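Local structure of ORF 37 (Human herpesvirus 8 type M, 3POV) at residues F42-K47 with D468-I473; E292-G297 with Y305-D310; Y345-P350 with I357-R362. The protein acts as a nuclease with endonuclease and exonuclease activities on double- and single-stranded DNA, processing non-linear or branched viral DNA intermediates to promote production of unit-length linear progeny genomes. All blocks are in the same frame, centred on the assembly; numbering follows the deposited sequence.

How the contacts relate
Contact 1 closes the longest loop: F42-K47, which spans the end of helix 39-43 and the start of helix 46-53, meets D468-I473 at the end of helix 448-469, so that most of the modelled chain, including the metal site at D223, E246 and I247, lies between its segments. Both other contacts fall within that loop and follow one another in series. Contact 2 closes first, pairing strand 291-293 with strand 306-308 across a short connection; contact 3 then closes the hairpin of strands 342-347 and 359-369. Strands 306-308 and 359-369 are neighbours in the mixed sheet, so contacts 2 and 3 share it, their centres about 27 Å apart. Contacts 1 and 3 lie on opposite sides of the chain's centre.

Contact 1 of 3, residues F42-K47 with D468-I473; sequences FLKHAK and DTFPYI
L43 meets the F470 ring through a CH-pi contact: its CD2 methyl stands over the centre of one face, 3.5 Å from the ring centroid and only 9° off the ring normal. T469 CG2 lies over the opposite face, offset toward the rim, so the ring is held between two methyl groups, while F164 meets it edge-to-face. The apolar contacts continue from the same leucine. L43 CB touches the rim of the ring, 3.4 Å from F470 CE1, and L43 CG is 4.0 Å from I473 CD1. At the ring edge, near its plane, the aliphatic part of K44 crosses at about a right angle, with K44 CG 3.5 Å from F470 CE1.

The polar link is a single hydrogen bond. Y472 OH donates to L43 O over 2.6 Å, approaching from above the carbonyl plane with a C=O...O angle of 101°, away from the usual lone-pair directions. With chi1 at 58°, the tyrosine CG sits between its backbone N and carbonyl carbon, and the ring reaches across to the end of helix 39-43. K44 CG lies 3.3 Å from the same hydroxyl, Y472 OH.

The contact joins the N-terminal helices to the chain leaving helix 448-469. Its buried part, L43, F470 and I473, is apolar, and the Y472 hydroxyl gives L43 O a partner where helix 39-43 ends.

Contact 2 of 3, residues E292-G297 with Y305-D310; sequences EYVGLG and YLVAYD
E292 and Y293 pair in parallel with V307 and A308, the backbone ladder running from E292 N to L306 O (3.0 Å), from A308 N to E292 O (2.9 Å) and from V294 N to A308 O (2.8 Å). The last of these is the straightest, with an N-H...O angle of 174°. Where the ladder ends, V294 and Y309 lie side by side and point the same way, V294 CB being 4.0 Å from Y309 CE1. One branch of the valine, V294 CG2, reaches back to V307 CG1 at 3.7 Å. Y293 leaves from the face shared with A308; its CG is anti to the backbone N (chi1 167°), and the ring edge extends to the chain after the strand, where Y293 CE1 is 3.5 Å from D310 O. E292 projects from the opposite face with V307, packs against a phosphate of the bound DNA, and holds its carboxylate on S301 and K320.

Strand 291-293 is the outermost strand of the mixed sheet at this end. Strand 306-308 lies between it and strand 359-369, with backbone hydrogen bonding between V307 and F368, while A308 packs on L367 of that strand.

Contact 3 of 3, residues Y345-P350 with I357-R362; sequences YVLTDP and ISIKAR
V346 O is gripped by two consecutive amides of the opposite strand: K360 N donates over 2.8 Å, nearly in line with the carbonyl, and A361 N adds a weak bond at 3.3 Å. In return V346 N binds A361 O at 2.9 Å. Two residues facing one shift the antiparallel register, and L347 consequently pairs with I359. Farther along, T348 is held twice by S358: its amide N donates to S358 O at 2.8 Å, while S358 N donates to T348 OG1 at 3.1 Å. A chi1 of 70° turns the threonine hydroxyl toward that amide, leaving CG2 to meet the S358 hydroxyl and K360 CB.

Y345 and R362 run side by side, with the tyrosine CZ over the centre of one guanidinium face and the two planes 69° apart. The phenol oxygen lies above the same guanidinium face without a well-directed bond; the charged group instead forms a salt bridge with D343. I359 CG2 comes to the ring edge near its plane, 3.8 Å from Y345 CD1. I359 CD1 turns to L347 CD2 (3.7 Å), and I357 packs alongside P350. L197, L192 and L196 of helix 181-197 meet Y345, L347 and I359 respectively, whereas V346 and T348 touch Y271 of helix 262-272.

One carbonyl shared by two successive amides is the signature of a classic beta bulge, here in a beta hairpin of the mixed sheet whose strand 243-250 supplies E246 and I247 to the magnesium site of this PDDEXK-clan nuclease.

Contact 1 of 3, residues F42-K47 with D468-I473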
ATOM      1  N   PHE A  42      -4.501 -18.490  13.910  1.00 53.62           N
ATOM      2  CA  PHE A  42      -3.855 -19.745  13.543  1.00 50.18           C
ATOM      3  C   PHE A  42      -2.824 -20.156  14.597  1.00 46.71           C
ATOM      4  O   PHE A  42      -2.870 -21.265  15.124  1.00 43.29           O
ATOM      5  CB  PHE A  42      -3.207 -19.614  12.162  1.00 45.68           C
ATOM      6  CG  PHE A  42      -2.327 -20.774  11.786  1.00 46.84           C
ATOM      7  CD1 PHE A  42      -2.878 -21.976  11.384  1.00 52.56           C
ATOM      8  CD2 PHE A  42      -0.951 -20.653  11.820  1.00 37.18           C
ATOM      9  CE1 PHE A  42      -2.074 -23.039  11.034  1.00 51.01           C
ATOM     10  CE2 PHE A  42      -0.146 -21.705  11.471  1.00 45.27           C
ATOM     11  CZ  PHE A  42      -0.707 -22.903  11.077  1.00 52.26           C
ATOM     12  N   LEU A  43      -1.909 -19.245  14.904  1.00 45.26           N
ATOM     13  CA  LEU A  43      -0.880 -19.478  15.907  1.00 46.42           C
ATOM     14  C   LEU A  43      -1.470 -19.887  17.252  1.00 55.56           C
ATOM     15  O   LEU A  43      -0.903 -20.719  17.960  1.00 62.32           O
ATOM     16  CB  LEU A  43      -0.024 -18.220  16.085  1.00 54.57           C
ATOM     17  CG  LEU A  43       1.156 -17.997  15.132  1.00 59.90           C
ATOM     18  CD1 LEU A  43       0.797 -18.347  13.698  1.00 68.34           C
ATOM     19  CD2 LEU A  43       1.660 -16.566  15.229  1.00 51.06           C
ATOM     20  N   LYS A  44      -2.611 -19.302  17.603  1.00 60.29           N
ATOM     21  CA  LYS A  44      -3.205 -19.536  18.915  1.00 61.26           C
ATOM     22  C   LYS A  44      -4.184 -20.707  18.939  1.00 59.76           C
ATOM     23  O   LYS A  44      -4.903 -20.899  19.917  1.00 67.00           O
ATOM     24  CB  LYS A  44      -3.867 -18.261  19.445  1.00 65.56           C
ATOM     25  CG  LYS A  44      -2.877 -17.223  19.948  1.00 73.18           C
ATOM     26  CD  LYS A  44      -3.555 -15.902  20.282  1.00 84.81           C
ATOM     27  CE  LYS A  44      -4.031 -15.187  19.023  1.00 92.85           C
ATOM     28  NZ  LYS A  44      -4.581 -13.830  19.310  1.00 95.70           N
ATOM     29  N   HIS A  45      -4.202 -21.494  17.868  1.00 55.19           N
ATOM     30  CA  HIS A  45      -5.074 -22.663  17.803  1.00 54.22           C
ATOM     31  C   HIS A  45      -4.499 -23.811  18.635  1.00 59.81           C
ATOM     32  O   HIS A  45      -3.286 -23.909  18.816  1.00 60.22           O
ATOM     33  CB  HIS A  45      -5.279 -23.105  16.353  1.00 52.77           C
ATOM     34  CG  HIS A  45      -6.410 -24.069  16.165  1.00 57.56           C
ATOM     35  ND1 HIS A  45      -6.283 -25.423  16.394  1.00 63.20           N
ATOM     36  CD2 HIS A  45      -7.687 -23.878  15.758  1.00 61.42           C
ATOM     37  CE1 HIS A  45      -7.433 -26.022  16.142  1.00 64.35           C
ATOM     38  NE2 HIS A  45      -8.302 -25.106  15.754  1.00 67.26           N
ATOM     39  N   ALA A  46      -5.377 -24.673  19.141  1.00 62.51           N
ATOM     40  CA  ALA A  46      -4.971 -25.783  20.001  1.00 59.36           C
ATOM     41  C   ALA A  46      -4.041 -26.760  19.284  1.00 58.12           C
ATOM     42  O   ALA A  46      -3.021 -27.175  19.836  1.00 52.11           O
ATOM     43  CB  ALA A  46      -6.193 -26.511  20.541  1.00 56.00           C
ATOM     44  N   LYS A  47      -4.408 -27.131  18.059  1.00 59.28           N
ATOM     45  CA  LYS A  47      -3.564 -27.973  17.222  1.00 62.84           C
ATOM     46  C   LYS A  47      -2.141 -27.427  17.167  1.00 60.98           C
ATOM     47  O   LYS A  47      -1.172 -28.178  17.302  1.00 64.80           O
ATOM     48  CB  LYS A  47      -4.133 -28.052  15.804  1.00 68.97           C
ATOM     49  CG  LYS A  47      -5.442 -28.814  15.685  1.00 73.58           C
ATOM     50  CD  LYS A  47      -5.203 -30.276  15.347  1.00 81.24           C
ATOM     51  CE  LYS A  47      -6.497 -30.974  14.952  1.00 87.24           C
ATOM     52  NZ  LYS A  47      -7.166 -30.303  13.798  1.00 86.86           N
ATOM     53  N   ASP A 468       6.925 -11.908  21.997  1.00 71.44           N
ATOM     54  CA  ASP A 468       6.138 -11.409  23.119  1.00 70.77           C
ATOM     55  C   ASP A 468       4.679 -11.863  23.045  1.00 68.58           C
ATOM     56  O   ASP A 468       4.083 -12.222  24.063  1.00 67.21           O
ATOM     57  CB  ASP A 468       6.218  -9.881  23.196  1.00 70.25           C
ATOM     58  N   THR A 469       4.110 -11.854  21.842  1.00 64.35           N
ATOM     59  CA  THR A 469       2.710 -12.220  21.652  1.00 63.31           C
ATOM     60  C   THR A 469       2.489 -13.729  21.730  1.00 66.79           C
ATOM     61  O   THR A 469       1.456 -14.185  22.223  1.00 66.27           O
ATOM     62  CB  THR A 469       2.154 -11.694  20.310  1.00 64.96           C
ATOM     63  OG1 THR A 469       2.352 -10.277  20.227  1.00 65.87           O
ATOM     64  CG2 THR A 469       0.665 -11.994  20.186  1.00 62.84           C
ATOM     65  N   PHE A 470       3.456 -14.502  21.246  1.00 72.68           N
ATOM     66  CA  PHE A 470       3.340 -15.960  21.244  1.00 71.37           C
ATOM     67  C   PHE A 470       4.564 -16.622  21.882  1.00 74.07           C
ATOM     68  O   PHE A 470       5.399 -17.196  21.183  1.00 75.37           O
ATOM     69  CB  PHE A 470       3.149 -16.481  19.814  1.00 70.01           C
ATOM     70  CG  PHE A 470       2.067 -15.766  19.042  1.00 69.17           C
ATOM     71  CD1 PHE A 470       0.771 -16.254  19.020  1.00 68.82           C
ATOM     72  CD2 PHE A 470       2.350 -14.608  18.333  1.00 68.68           C
ATOM     73  CE1 PHE A 470      -0.223 -15.601  18.309  1.00 67.98           C
ATOM     74  CE2 PHE A 470       1.361 -13.950  17.620  1.00 67.27           C
ATOM     75  CZ  PHE A 470       0.071 -14.446  17.609  1.00 65.25           C
ATOM     76  N   PRO A 471       4.665 -16.550  23.219  1.00 76.90           N
ATOM     77  CA  PRO A 471       5.816 -17.094  23.951  1.00 76.12           C
ATOM     78  C   PRO A 471       5.897 -18.618  23.884  1.00 71.10           C
ATOM     79  O   PRO A 471       6.997 -19.165  23.833  1.00 72.29           O
ATOM     80  CB  PRO A 471       5.561 -16.640  25.393  1.00 75.93           C
ATOM     81  CG  PRO A 471       4.088 -16.454  25.476  1.00 76.38           C
ATOM     82  CD  PRO A 471       3.657 -15.966  24.122  1.00 75.96           C
ATOM     83  N   TYR A 472       4.750 -19.291  23.879  1.00 68.51           N
ATOM     84  CA  TYR A 472       4.721 -20.751  23.814  1.00 67.40           C
ATOM     85  C   TYR A 472       5.332 -21.269  22.515  1.00 65.61           C
ATOM     86  O   TYR A 472       5.496 -22.475  22.330  1.00 63.54           O
ATOM     87  CB  TYR A 472       3.291 -21.271  23.965  1.00 63.19           C
ATOM     88  CG  TYR A 472       2.333 -20.739  22.923  1.00 61.21           C
ATOM     89  CD1 TYR A 472       1.676 -19.531  23.111  1.00 58.44           C
ATOM     90  CD2 TYR A 472       2.084 -21.447  21.756  1.00 62.29           C
ATOM     91  CE1 TYR A 472       0.799 -19.041  22.165  1.00 60.28           C
ATOM     92  CE2 TYR A 472       1.209 -20.968  20.804  1.00 65.01           C
ATOM     93  CZ  TYR A 472       0.569 -19.762  21.014  1.00 62.49           C
ATOM     94  OH  TYR A 472      -0.303 -19.276  20.072  1.00 57.62           O
ATOM     95  N   ILE A 473       5.656 -20.350  21.613  1.00 65.03           N
ATOM     96  CA  ILE A 473       6.306 -20.709  20.363  1.00 61.77           C
ATOM     97  C   ILE A 473       7.806 -20.442  20.468  1.00 60.58           C
ATOM     98  O   ILE A 473       8.228 -19.319  20.730  1.00 63.77           O
ATOM     99  CB  ILE A 473       5.701 -19.936  19.170  1.00 55.49           C
ATOM    100  CG1 ILE A 473       4.206 -20.252  19.046  1.00 52.30           C
ATOM    101  CG2 ILE A 473       6.442 -20.264  17.880  1.00 51.78           C
ATOM    102  CD1 ILE A 473       3.577 -19.828  17.732  1.00 38.54           C
TER

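Contact 2 of 3, residues E292-G297 with Y305-D310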
ATOM      1  N   GLU A 292       6.325  21.715   2.383  1.00 46.15           N
ATOM      2  CA  GLU A 292       7.126  22.355   3.415  1.00 48.47           C
ATOM      3  C   GLU A 292       8.490  22.734   2.867  1.00 47.75           C
ATOM      4  O   GLU A 292       9.121  21.947   2.159  1.00 47.68           O
ATOM      5  CB  GLU A 292       7.294  21.422   4.612  1.00 49.61           C
ATOM      6  CG  GLU A 292       8.199  21.964   5.705  1.00 53.48           C
ATOM      7  CD  GLU A 292       8.467  20.941   6.794  1.00 58.81           C
ATOM      8  OE1 GLU A 292       9.146  19.938   6.506  1.00 56.05           O
ATOM      9  OE2 GLU A 292       8.001  21.139   7.937  1.00 66.95           O
ATOM     10  N   TYR A 293       8.942  23.942   3.192  1.00 44.79           N
ATOM     11  CA  TYR A 293      10.270  24.385   2.789  1.00 48.55           C
ATOM     12  C   TYR A 293      11.326  23.879   3.760  1.00 48.36           C
ATOM     13  O   TYR A 293      11.266  24.155   4.959  1.00 54.66           O
ATOM     14  CB  TYR A 293      10.345  25.910   2.690  1.00 53.88           C
ATOM     15  CG  TYR A 293      11.766  26.419   2.585  1.00 62.26           C
ATOM     16  CD1 TYR A 293      12.426  26.440   1.365  1.00 70.14           C
ATOM     17  CD2 TYR A 293      12.454  26.854   3.710  1.00 61.55           C
ATOM     18  CE1 TYR A 293      13.725  26.892   1.265  1.00 75.67           C
ATOM     19  CE2 TYR A 293      13.753  27.309   3.620  1.00 67.50           C
ATOM     20  CZ  TYR A 293      14.384  27.327   2.395  1.00 73.82           C
ATOM     21  OH  TYR A 293      15.680  27.779   2.294  1.00 73.14           O
ATOM     22  N   VAL A 294      12.291  23.133   3.239  1.00 46.62           N
ATOM     23  CA  VAL A 294      13.359  22.581   4.064  1.00 51.53           C
ATOM     24  C   VAL A 294      14.696  23.179   3.646  1.00 51.94           C
ATOM     25  O   VAL A 294      15.216  22.858   2.580  1.00 56.26           O
ATOM     26  CB  VAL A 294      13.423  21.049   3.939  1.00 49.91           C
ATOM     27  CG1 VAL A 294      14.456  20.487   4.889  1.00 46.46           C
ATOM     28  CG2 VAL A 294      12.052  20.437   4.210  1.00 50.12           C
ATOM     29  N   GLY A 295      15.240  24.059   4.483  1.00 54.23           N
ATOM     30  CA  GLY A 295      16.494  24.730   4.183  1.00 54.26           C
ATOM     31  C   GLY A 295      17.712  23.836   4.326  1.00 58.04           C
ATOM     32  O   GLY A 295      17.591  22.622   4.516  1.00 52.43           O
ATOM     33  N   LEU A 296      18.896  24.437   4.237  1.00 65.35           N
ATOM     34  CA  LEU A 296      20.142  23.683   4.337  1.00 66.98           C
ATOM     35  C   LEU A 296      20.429  23.205   5.753  1.00 67.93           C
ATOM     36  O   LEU A 296      20.394  23.987   6.706  1.00 73.78           O
ATOM     37  CB  LEU A 296      21.323  24.504   3.825  1.00 74.73           C
ATOM     38  CG  LEU A 296      21.560  24.463   2.317  1.00 84.12           C
ATOM     39  CD1 LEU A 296      22.965  24.952   1.999  1.00 89.39           C
ATOM     40  CD2 LEU A 296      21.355  23.050   1.790  1.00 80.79           C
ATOM     41  N   GLY A 297      20.722  21.914   5.881  1.00 59.03           N
ATOM     42  CA  GLY A 297      21.052  21.333   7.165  1.00 58.17           C
ATOM     43  C   GLY A 297      19.846  21.310   8.076  1.00 63.21           C
ATOM     44  O   GLY A 297      19.972  21.194   9.298  1.00 64.32           O
ATOM     45  N   TYR A 305       3.604  15.264   2.829  1.00 41.02           N
ATOM     46  CA  TYR A 305       4.415  14.389   1.984  1.00 43.21           C
ATOM     47  C   TYR A 305       5.258  15.084   0.905  1.00 45.93           C
ATOM     48  O   TYR A 305       5.964  14.414   0.146  1.00 48.35           O
ATOM     49  CB  TYR A 305       3.537  13.306   1.348  1.00 38.64           C
ATOM     50  CG  TYR A 305       2.926  13.706   0.023  1.00 42.04           C
ATOM     51  CD1 TYR A 305       3.520  13.335  -1.178  1.00 43.12           C
ATOM     52  CD2 TYR A 305       1.755  14.449  -0.029  1.00 35.25           C
ATOM     53  CE1 TYR A 305       2.967  13.696  -2.389  1.00 39.90           C
ATOM     54  CE2 TYR A 305       1.199  14.815  -1.235  1.00 40.74           C
ATOM     55  CZ  TYR A 305       1.809  14.434  -2.412  1.00 40.99           C
ATOM     56  OH  TYR A 305       1.257  14.798  -3.615  1.00 39.80           O
ATOM     57  N   LEU A 306       5.197  16.409   0.831  1.00 37.97           N
ATOM     58  CA  LEU A 306       5.996  17.133  -0.162  1.00 41.40           C
ATOM     59  C   LEU A 306       6.934  18.164   0.464  1.00 41.02           C
ATOM     60  O   LEU A 306       6.528  18.941   1.328  1.00 42.08           O
ATOM     61  CB  LEU A 306       5.105  17.814  -1.204  1.00 42.02           C
ATOM     62  CG  LEU A 306       4.424  16.933  -2.251  1.00 43.98           C
ATOM     63  CD1 LEU A 306       3.591  17.791  -3.196  1.00 42.54           C
ATOM     64  CD2 LEU A 306       5.450  16.117  -3.031  1.00 43.68           C
ATOM     65  N   VAL A 307       8.189  18.162   0.020  1.00 33.25           N
ATOM     66  CA  VAL A 307       9.158  19.161   0.458  1.00 32.99           C
ATOM     67  C   VAL A 307       9.726  19.973  -0.711  1.00 42.31           C
ATOM     68  O   VAL A 307       9.682  19.550  -1.871  1.00 36.30           O
ATOM     69  CB  VAL A 307      10.324  18.530   1.257  1.00 38.69           C
ATOM     70  CG1 VAL A 307       9.818  17.974   2.581  1.00 46.85           C
ATOM     71  CG2 VAL A 307      11.019  17.441   0.438  1.00 39.21           C
ATOM     72  N   ALA A 308      10.247  21.152  -0.389  1.00 46.84           N
ATOM     73  CA  ALA A 308      10.961  21.974  -1.349  1.00 45.42           C
ATOM     74  C   ALA A 308      12.285  22.390  -0.726  1.00 50.85           C
ATOM     75  O   ALA A 308      12.330  22.768   0.445  1.00 55.31           O
ATOM     76  CB  ALA A 308      10.141  23.188  -1.714  1.00 48.33           C
ATOM     77  N   TYR A 309      13.362  22.308  -1.501  1.00 50.38           N
ATOM     78  CA  TYR A 309      14.691  22.644  -0.998  1.00 49.10           C
ATOM     79  C   TYR A 309      15.161  24.000  -1.508  1.00 56.97           C
ATOM     80  O   TYR A 309      16.090  24.588  -0.958  1.00 66.02           O
ATOM     81  CB  TYR A 309      15.701  21.547  -1.356  1.00 45.36           C
ATOM     82  CG  TYR A 309      15.331  20.207  -0.771  1.00 43.71           C
ATOM     83  CD1 TYR A 309      15.452  19.971   0.591  1.00 44.05           C
ATOM     84  CD2 TYR A 309      14.837  19.186  -1.571  1.00 42.42           C
ATOM     85  CE1 TYR A 309      15.103  18.756   1.138  1.00 46.28           C
ATOM     86  CE2 TYR A 309      14.484  17.967  -1.032  1.00 43.72           C
ATOM     87  CZ  TYR A 309      14.621  17.756   0.324  1.00 40.00           C
ATOM     88  OH  TYR A 309      14.269  16.548   0.870  1.00 33.77           O
ATOM     89  N   ASP A 310      14.514  24.495  -2.558  1.00 64.57           N
ATOM     90  CA  ASP A 310      14.891  25.770  -3.147  1.00 62.96           C
ATOM     91  C   ASP A 310      14.203  26.915  -2.408  1.00 66.50           C
ATOM     92  O   ASP A 310      12.992  26.892  -2.191  1.00 64.03           O
ATOM     93  CB  ASP A 310      14.537  25.795  -4.633  1.00 69.20           C
ATOM     94  CG  ASP A 310      15.200  26.939  -5.371  1.00 86.30           C
ATOM     95  OD1 ASP A 310      16.002  27.665  -4.746  1.00 96.00           O
ATOM     96  OD2 ASP A 310      14.924  27.113  -6.576  1.00 90.59           O
TER

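Contact 3 of 3, residues Y345-P350 with I357-R362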
ATOM      1  N   TYR A 345      -0.341  18.514 -12.709  1.00 31.95           N
ATOM      2  CA  TYR A 345      -1.416  18.582 -13.693  1.00 37.18           C
ATOM      3  C   TYR A 345      -2.599  19.387 -13.178  1.00 34.71           C
ATOM      4  O   TYR A 345      -3.300  18.965 -12.260  1.00 36.51           O
ATOM      5  CB  TYR A 345      -1.895  17.182 -14.086  1.00 44.07           C
ATOM      6  CG  TYR A 345      -0.819  16.307 -14.668  1.00 46.71           C
ATOM      7  CD1 TYR A 345      -0.637  16.217 -16.041  1.00 53.94           C
ATOM      8  CD2 TYR A 345       0.022  15.575 -13.844  1.00 47.77           C
ATOM      9  CE1 TYR A 345       0.355  15.420 -16.578  1.00 57.50           C
ATOM     10  CE2 TYR A 345       1.015  14.777 -14.368  1.00 57.79           C
ATOM     11  CZ  TYR A 345       1.177  14.701 -15.736  1.00 62.84           C
ATOM     12  OH  TYR A 345       2.167  13.900 -16.257  1.00 69.61           O
ATOM     13  N   VAL A 346      -2.815  20.551 -13.775  1.00 37.94           N
ATOM     14  CA  VAL A 346      -4.009  21.334 -13.511  1.00 33.13           C
ATOM     15  C   VAL A 346      -5.138  20.763 -14.357  1.00 35.33           C
ATOM     16  O   VAL A 346      -5.035  20.697 -15.582  1.00 36.67           O
ATOM     17  CB  VAL A 346      -3.800  22.828 -13.860  1.00 34.81           C
ATOM     18  CG1 VAL A 346      -5.119  23.600 -13.750  1.00 30.84           C
ATOM     19  CG2 VAL A 346      -2.740  23.442 -12.960  1.00 28.15           C
ATOM     20  N   LEU A 347      -6.212  20.338 -13.705  1.00 37.27           N
ATOM     21  CA  LEU A 347      -7.336  19.744 -14.419  1.00 42.80           C
ATOM     22  C   LEU A 347      -8.361  20.807 -14.801  1.00 46.56           C
ATOM     23  O   LEU A 347      -8.565  21.775 -14.065  1.00 43.36           O
ATOM     24  CB  LEU A 347      -7.997  18.662 -13.564  1.00 39.45           C
ATOM     25  CG  LEU A 347      -7.053  17.561 -13.070  1.00 33.77           C
ATOM     26  CD1 LEU A 347      -7.781  16.588 -12.163  1.00 28.74           C
ATOM     27  CD2 LEU A 347      -6.429  16.836 -14.245  1.00 30.46           C
ATOM     28  N   THR A 348      -9.005  20.629 -15.949  1.00 42.55           N
ATOM     29  CA  THR A 348     -10.075  21.532 -16.348  1.00 41.09           C
ATOM     30  C   THR A 348     -11.248  21.424 -15.384  1.00 38.31           C
ATOM     31  O   THR A 348     -11.662  20.327 -15.006  1.00 40.96           O
ATOM     32  CB  THR A 348     -10.581  21.268 -17.794  1.00 46.63           C
ATOM     33  OG1 THR A 348     -11.291  20.023 -17.847  1.00 48.17           O
ATOM     34  CG2 THR A 348      -9.427  21.246 -18.780  1.00 42.92           C
ATOM     35  N   ASP A 349     -11.769  22.577 -14.982  1.00 42.54           N
ATOM     36  CA  ASP A 349     -13.009  22.660 -14.223  1.00 36.66           C
ATOM     37  C   ASP A 349     -14.158  22.233 -15.129  1.00 37.28           C
ATOM     38  O   ASP A 349     -14.332  22.788 -16.214  1.00 45.54           O
ATOM     39  CB  ASP A 349     -13.217  24.095 -13.745  1.00 40.64           C
ATOM     40  CG  ASP A 349     -14.404  24.238 -12.821  1.00 44.93           C
ATOM     41  OD1 ASP A 349     -15.399  23.514 -13.009  1.00 51.34           O
ATOM     42  OD2 ASP A 349     -14.339  25.080 -11.906  1.00 48.20           O
ATOM     43  N   PRO A 350     -14.931  21.227 -14.696  1.00 36.64           N
ATOM     44  CA  PRO A 350     -16.018  20.645 -15.492  1.00 39.73           C
ATOM     45  C   PRO A 350     -17.190  21.607 -15.664  1.00 42.07           C
ATOM     46  O   PRO A 350     -18.027  21.418 -16.548  1.00 40.00           O
ATOM     47  CB  PRO A 350     -16.445  19.426 -14.662  1.00 33.25           C
ATOM     48  CG  PRO A 350     -16.043  19.759 -13.272  1.00 34.66           C
ATOM     49  CD  PRO A 350     -14.771  20.546 -13.400  1.00 36.74           C
ATOM     50  N   ILE A 357     -13.558  16.496 -17.882  1.00 53.55           N
ATOM     51  CA  ILE A 357     -12.387  16.783 -17.063  1.00 49.50           C
ATOM     52  C   ILE A 357     -11.125  16.251 -17.735  1.00 46.98           C
ATOM     53  O   ILE A 357     -10.980  15.046 -17.948  1.00 53.91           O
ATOM     54  CB  ILE A 357     -12.524  16.199 -15.644  1.00 49.55           C
ATOM     55  CG1 ILE A 357     -13.718  16.839 -14.930  1.00 52.47           C
ATOM     56  CG2 ILE A 357     -11.249  16.422 -14.847  1.00 46.11           C
ATOM     57  CD1 ILE A 357     -13.873  16.427 -13.484  1.00 56.56           C
ATOM     58  N   SER A 358     -10.221  17.161 -18.080  1.00 38.77           N
ATOM     59  CA  SER A 358      -9.002  16.801 -18.785  1.00 38.48           C
ATOM     60  C   SER A 358      -7.832  17.629 -18.277  1.00 40.36           C
ATOM     61  O   SER A 358      -7.993  18.435 -17.361  1.00 46.29           O
ATOM     62  CB  SER A 358      -9.176  17.005 -20.290  1.00 38.11           C
ATOM     63  OG  SER A 358      -9.277  18.380 -20.607  1.00 43.35           O
ATOM     64  N   ILE A 359      -6.657  17.425 -18.866  1.00 38.61           N
ATOM     65  CA  ILE A 359      -5.486  18.206 -18.497  1.00 39.60           C
ATOM     66  C   ILE A 359      -5.568  19.584 -19.142  1.00 48.32           C
ATOM     67  O   ILE A 359      -5.570  19.706 -20.368  1.00 49.46           O
ATOM     68  CB  ILE A 359      -4.177  17.524 -18.944  1.00 45.58           C
ATOM     69  CG1 ILE A 359      -4.205  16.027 -18.626  1.00 46.79           C
ATOM     70  CG2 ILE A 359      -2.969  18.203 -18.297  1.00 42.46           C
ATOM     71  CD1 ILE A 359      -4.360  15.720 -17.163  1.00 50.81           C
ATOM     72  N   LYS A 360      -5.658  20.624 -18.318  1.00 52.98           N
ATOM     73  CA  LYS A 360      -5.632  21.982 -18.836  1.00 56.48           C
ATOM     74  C   LYS A 360      -4.190  22.409 -19.066  1.00 58.19           C
ATOM     75  O   LYS A 360      -3.863  22.999 -20.098  1.00 60.86           O
ATOM     76  CB  LYS A 360      -6.322  22.956 -17.881  1.00 56.80           C
ATOM     77  CG  LYS A 360      -6.436  24.370 -18.445  1.00 56.75           C
ATOM     78  CD  LYS A 360      -7.054  25.333 -17.446  1.00 57.29           C
ATOM     79  CE  LYS A 360      -7.207  26.723 -18.054  1.00 57.93           C
ATOM     80  NZ  LYS A 360      -5.902  27.271 -18.521  1.00 58.60           N
ATOM     81  N   ALA A 361      -3.333  22.103 -18.096  1.00 51.15           N
ATOM     82  CA  ALA A 361      -1.913  22.414 -18.198  1.00 38.19           C
ATOM     83  C   ALA A 361      -1.069  21.429 -17.399  1.00 42.75           C
ATOM     84  O   ALA A 361      -1.504  20.904 -16.374  1.00 39.99           O
ATOM     85  CB  ALA A 361      -1.646  23.828 -17.733  1.00 31.62           C
ATOM     86  N   ARG A 362       0.144  21.186 -17.881  1.00 49.88           N
ATOM     87  CA  ARG A 362       1.081  20.287 -17.226  1.00 51.06           C
ATOM     88  C   ARG A 362       2.436  20.963 -17.122  1.00 49.80           C
ATOM     89  O   ARG A 362       3.001  21.389 -18.127  1.00 54.81           O
ATOM     90  CB  ARG A 362       1.224  18.994 -18.028  1.00 59.05           C
ATOM     91  CG  ARG A 362       2.418  18.153 -17.616  1.00 72.81           C
ATOM     92  CD  ARG A 362       3.160  17.607 -18.830  1.00 82.37           C
ATOM     93  NE  ARG A 362       2.923  16.179 -19.033  1.00 85.72           N
ATOM     94  CZ  ARG A 362       3.693  15.216 -18.535  1.00 84.26           C
ATOM     95  NH1 ARG A 362       3.408  13.943 -18.770  1.00 80.31           N
ATOM     96  NH2 ARG A 362       4.751  15.528 -17.799  1.00 87.18           N
TER